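Local structure of SloR (Streptococcus mutans, 5CVI) at residues Glu6-Glu14 / Gly65-His76. The protein probably acts as a homodimeric, metal-responsive transcription factor of the DtxR/MntR family, binding DNA under the control of manganese. Sequence-based numbering, arbitrary orientation.
Sequences EDYLKIIYE and GQILASSLYRKH. With ZN (zinc ion), chain H; ZN (zinc ion), chain J.
Lys-10 lies across the ring of Tyr-73, its CD 4.0 Å from the ring centroid and only 4° off the normal, which places a CH-pi contact squarely over one face. The two side chains run past each other in opposite directions. OH of Tyr-73 donates to the carbonyl O of Lys-10, but the modelled 2.4 Å is shorter than a normal hydrogen bond, so its length is uncertain. The same CD of Lys-10 also meets CB of Leu-72 at 3.7 Å; a bend at chi3 (-66°) then turns the amine toward His-76, where Glu-102 holds both groups, by a salt bridge to NZ and a hydrogen bond to ND1. Buried Lys-10 is thus a knob in a hole formed by Ala-69, Leu-72, Tyr-73 and His-76.

The closest backbone approach is between CA of Lys-10 and CA of Ala-69, 5.4 Å apart, consistent with a small residue at the crossing. The axes of 7-14 and 65-76 approach to 8.9 Å and cross at -97°. The contact joins the first helix of the N-terminal DNA-binding domain to the long helix 63-85 of the metal-binding and dimerisation domain, and each segment supplies a zinc ligand. Asp-7 OD1 binds one ion at 2.0 Å, together with Glu-99, Glu-102 and His-103; His-76 NE2 binds another, with His-95, Asp-160 and a water.

Tyr-13 fills a second hole, its CD2 3.6 Å from the methyl CB of Ala-69, which also lies near Leu-9. Its ring meets that of Tyr-73 obliquely, and its hydroxyl is hydrogen-bonded to the carbonyl of Leu-136. Looser packing marks the other margin, where Leu-9 CD2 touches Leu-68 CD2. There the extended, partly exposed Glu-6 crosses Leu-68 and Leu-72 at about a right angle, through van der Waals contacts no closer than CB to Leu-72 CD1 at 3.8 Å.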
loop_
_atom_site.group_PDB
_atom_site.type_symbol
_atom_site.label_atom_id
_atom_site.label_comp_id
_atom_site.label_asym_id
_atom_site.label_seq_id
_atom_site.Cartn_x
_atom_site.Cartn_y
_atom_site.Cartn_z
ATOM N N GLU B 6 -10.857 -10.867 8.557
ATOM C CA GLU B 6 -11.861 -10.248 7.691
ATOM C C GLU B 6 -12.073 -10.980 6.361
ATOM O O GLU B 6 -13.171 -10.957 5.799
ATOM C CB GLU B 6 -11.523 -8.769 7.458
ATOM C CG GLU B 6 -11.521 -7.935 8.733
ATOM C CD GLU B 6 -11.157 -6.480 8.494
ATOM O OE1 GLU B 6 -10.866 -6.117 7.335
ATOM O OE2 GLU B 6 -11.162 -5.699 9.470
ATOM N N ASP B 7 -11.027 -11.637 5.873
ATOM C CA ASP B 7 -11.087 -12.344 4.595
ATOM C C ASP B 7 -12.093 -13.491 4.608
ATOM O O ASP B 7 -12.544 -13.947 3.558
ATOM C CB ASP B 7 -9.704 -12.857 4.203
ATOM C CG ASP B 7 -8.729 -11.735 3.930
ATOM O OD1 ASP B 7 -9.189 -10.643 3.539
ATOM O OD2 ASP B 7 -7.511 -11.942 4.110
ATOM N N TYR B 8 -12.439 -13.949 5.804
ATOM C CA TYR B 8 -13.466 -14.968 5.969
ATOM C C TYR B 8 -14.811 -14.420 5.501
ATOM O O TYR B 8 -15.641 -15.153 4.968
ATOM C CB TYR B 8 -13.536 -15.410 7.433
ATOM C CG TYR B 8 -14.523 -16.518 7.711
ATOM C CD1 TYR B 8 -14.193 -17.847 7.477
ATOM C CD2 TYR B 8 -15.784 -16.238 8.221
ATOM C CE1 TYR B 8 -15.094 -18.866 7.736
ATOM C CE2 TYR B 8 -16.690 -17.247 8.482
ATOM C CZ TYR B 8 -16.342 -18.559 8.238
ATOM O OH TYR B 8 -17.243 -19.567 8.500
ATOM N N LEU B 9 -15.014 -13.121 5.691
ATOM C CA LEU B 9 -16.257 -12.475 5.286
ATOM C C LEU B 9 -16.457 -12.499 3.771
ATOM O O LEU B 9 -17.575 -12.678 3.290
ATOM C CB LEU B 9 -16.318 -11.039 5.815
ATOM C CG LEU B 9 -16.756 -10.876 7.273
ATOM C CD1 LEU B 9 -16.034 -11.863 8.172
ATOM C CD2 LEU B 9 -16.511 -9.450 7.746
ATOM N N LYS B 10 -15.371 -12.327 3.023
ATOM C CA LYS B 10 -15.449 -12.311 1.564
ATOM C C LYS B 10 -15.781 -13.684 0.984
ATOM O O LYS B 10 -16.481 -13.787 -0.022
ATOM C CB LYS B 10 -14.153 -11.770 0.949
ATOM C CG LYS B 10 -13.972 -10.266 1.109
ATOM C CD LYS B 10 -12.870 -9.728 0.208
ATOM C CE LYS B 10 -11.503 -10.259 0.609
ATOM N NZ LYS B 10 -10.423 -9.682 -0.243
ATOM N N ILE B 11 -15.275 -14.734 1.622
ATOM C CA ILE B 11 -15.548 -16.097 1.183
ATOM C C ILE B 11 -16.982 -16.501 1.525
ATOM O O ILE B 11 -17.659 -17.155 0.734
ATOM C CB ILE B 11 -14.565 -17.097 1.813
ATOM C CG1 ILE B 11 -13.122 -16.683 1.516
ATOM C CG2 ILE B 11 -14.842 -18.509 1.316
ATOM C CD1 ILE B 11 -12.804 -16.576 0.045
ATOM N N ILE B 12 -17.436 -16.106 2.709
ATOM C CA ILE B 12 -18.810 -16.356 3.132
ATOM C C ILE B 12 -19.787 -15.584 2.249
ATOM O O ILE B 12 -20.899 -16.045 1.982
ATOM C CB ILE B 12 -19.026 -15.950 4.607
ATOM C CG1 ILE B 12 -18.177 -16.824 5.533
ATOM C CG2 ILE B 12 -20.494 -16.052 4.987
ATOM C CD1 ILE B 12 -18.525 -18.300 5.477
ATOM N N TYR B 13 -19.356 -14.413 1.792
ATOM C CA TYR B 13 -20.189 -13.548 0.965
ATOM C C TYR B 13 -20.625 -14.245 -0.322
ATOM O O TYR B 13 -21.810 -14.273 -0.648
ATOM C CB TYR B 13 -19.444 -12.255 0.628
ATOM C CG TYR B 13 -20.330 -11.134 0.126
ATOM C CD1 TYR B 13 -20.702 -11.058 -1.212
ATOM C CD2 TYR B 13 -20.782 -10.144 0.987
ATOM C CE1 TYR B 13 -21.507 -10.031 -1.672
ATOM C CE2 TYR B 13 -21.586 -9.114 0.535
ATOM C CZ TYR B 13 -21.944 -9.062 -0.793
ATOM O OH TYR B 13 -22.742 -8.035 -1.241
ATOM N N GLU B 14 -19.664 -14.806 -1.051
ATOM C CA GLU B 14 -19.963 -15.448 -2.330
ATOM C C GLU B 14 -20.681 -16.783 -2.138
ATOM O O GLU B 14 -21.522 -17.163 -2.954
ATOM C CB GLU B 14 -18.695 -15.628 -3.174
ATOM C CG GLU B 14 -17.654 -16.557 -2.568
ATOM C CD GLU B 14 -16.439 -16.746 -3.466
ATOM O OE1 GLU B 14 -16.390 -16.130 -4.555
ATOM O OE2 GLU B 14 -15.531 -17.515 -3.081
ATOM N N GLY B 65 -21.250 -7.000 8.439
ATOM C CA GLY B 65 -20.335 -7.850 7.698
ATOM C C GLY B 65 -20.494 -7.734 6.195
ATOM O O GLY B 65 -19.522 -7.864 5.453
ATOM N N GLN B 66 -21.722 -7.495 5.744
ATOM C CA GLN B 66 -21.982 -7.278 4.325
ATOM C C GLN B 66 -21.300 -5.990 3.869
ATOM O O GLN B 66 -20.657 -5.950 2.821
ATOM C CB GLN B 66 -23.487 -7.198 4.054
ATOM C CG GLN B 66 -24.284 -8.407 4.521
ATOM C CD GLN B 66 -25.777 -8.240 4.303
ATOM O OE1 GLN B 66 -26.214 -7.327 3.603
ATOM N NE2 GLN B 66 -26.569 -9.119 4.910
ATOM N N ILE B 67 -21.442 -4.940 4.671
ATOM C CA ILE B 67 -20.822 -3.653 4.373
ATOM C C ILE B 67 -19.304 -3.763 4.315
ATOM O O ILE B 67 -18.673 -3.263 3.384
ATOM C CB ILE B 67 -21.210 -2.580 5.410
ATOM C CG1 ILE B 67 -22.723 -2.348 5.397
ATOM C CG2 ILE B 67 -20.462 -1.289 5.143
ATOM C CD1 ILE B 67 -23.207 -1.426 6.488
ATOM N N LEU B 68 -18.723 -4.422 5.314
ATOM C CA LEU B 68 -17.275 -4.575 5.383
ATOM C C LEU B 68 -16.764 -5.476 4.267
ATOM O O LEU B 68 -15.662 -5.278 3.751
ATOM C CB LEU B 68 -16.848 -5.117 6.751
ATOM C CG LEU B 68 -15.344 -5.327 6.953
ATOM C CD1 LEU B 68 -14.572 -4.053 6.643
ATOM C CD2 LEU B 68 -15.049 -5.795 8.372
ATOM N N ALA B 69 -17.573 -6.463 3.892
ATOM C CA ALA B 69 -17.214 -7.372 2.809
ATOM C C ALA B 69 -17.310 -6.672 1.457
ATOM O O ALA B 69 -16.431 -6.824 0.610
ATOM C CB ALA B 69 -18.092 -8.609 2.835
ATOM N N SER B 70 -18.382 -5.910 1.258
ATOM C CA SER B 70 -18.548 -5.125 0.040
ATOM C C SER B 70 -17.408 -4.128 -0.102
ATOM O O SER B 70 -16.929 -3.865 -1.205
ATOM C CB SER B 70 -19.881 -4.379 0.052
ATOM O OG SER B 70 -20.970 -5.277 0.106
ATOM N N SER B 71 -16.983 -3.571 1.027
ATOM C CA SER B 71 -15.902 -2.600 1.046
ATOM C C SER B 71 -14.570 -3.250 0.678
ATOM O O SER B 71 -13.783 -2.689 -0.079
ATOM C CB SER B 71 -15.810 -1.936 2.419
ATOM O OG SER B 71 -14.786 -0.955 2.437
ATOM N N LEU B 72 -14.326 -4.441 1.212
ATOM C CA LEU B 72 -13.105 -5.175 0.893
ATOM C C LEU B 72 -13.040 -5.571 -0.578
ATOM O O LEU B 72 -11.968 -5.543 -1.182
ATOM C CB LEU B 72 -12.948 -6.403 1.792
ATOM C CG LEU B 72 -12.469 -6.105 3.213
ATOM C CD1 LEU B 72 -12.271 -7.390 3.998
ATOM C CD2 LEU B 72 -11.181 -5.301 3.175
ATOM N N TYR B 73 -14.183 -5.928 -1.156
ATOM C CA TYR B 73 -14.226 -6.301 -2.568
ATOM C C TYR B 73 -13.853 -5.135 -3.487
ATOM O O TYR B 73 -13.068 -5.297 -4.420
ATOM C CB TYR B 73 -15.591 -6.886 -2.948
ATOM C CG TYR B 73 -15.704 -8.372 -2.688
ATOM C CD1 TYR B 73 -15.000 -9.284 -3.463
ATOM C CD2 TYR B 73 -16.514 -8.865 -1.673
ATOM C CE1 TYR B 73 -15.095 -10.641 -3.235
ATOM C CE2 TYR B 73 -16.615 -10.226 -1.439
ATOM C CZ TYR B 73 -15.903 -11.107 -2.224
ATOM O OH TYR B 73 -15.994 -12.460 -1.999
ATOM N N ARG B 74 -14.408 -3.959 -3.209
ATOM C CA ARG B 74 -14.113 -2.763 -3.995
ATOM C C ARG B 74 -12.636 -2.381 -3.916
ATOM O O ARG B 74 -12.019 -2.059 -4.931
ATOM C CB ARG B 74 -14.995 -1.587 -3.560
ATOM C CG ARG B 74 -14.226 -0.353 -3.110
ATOM C CD ARG B 74 -15.140 0.857 -2.974
ATOM N NE ARG B 74 -15.469 1.430 -4.276
ATOM C CZ ARG B 74 -15.050 2.617 -4.702
ATOM N NH1 ARG B 74 -14.288 3.372 -3.925
ATOM N NH2 ARG B 74 -15.399 3.051 -5.904
ATOM N N LYS B 75 -12.072 -2.421 -2.712
ATOM C CA LYS B 75 -10.661 -2.098 -2.523
ATOM C C LYS B 75 -9.765 -3.149 -3.173
ATOM O O LYS B 75 -8.778 -2.818 -3.827
ATOM C CB LYS B 75 -10.324 -1.953 -1.036
ATOM C CG LYS B 75 -10.758 -0.627 -0.424
ATOM C CD LYS B 75 -10.357 -0.515 1.044
ATOM C CE LYS B 75 -11.257 -1.351 1.932
ATOM N NZ LYS B 75 -10.984 -1.124 3.378
ATOM N N HIS B 76 -10.121 -4.416 -2.996
ATOM C CA HIS B 76 -9.342 -5.513 -3.557
ATOM C C HIS B 76 -9.287 -5.450 -5.078
ATOM O O HIS B 76 -8.235 -5.644 -5.679
ATOM C CB HIS B 76 -9.918 -6.865 -3.124
ATOM C CG HIS B 76 -9.052 -8.032 -3.489
ATOM N ND1 HIS B 76 -7.998 -8.450 -2.706
ATOM C CD2 HIS B 76 -9.074 -8.857 -4.563
ATOM C CE1 HIS B 76 -7.413 -9.489 -3.275
ATOM N NE2 HIS B 76 -8.047 -9.756 -4.403
HETATM ZN ZN ZN H . -8.018 -9.117 2.975
HETATM ZN ZN ZN J . -7.209 -11.630 -5.081
HETATM O O HOH W 1 -6.320 -11.239 -6.972
#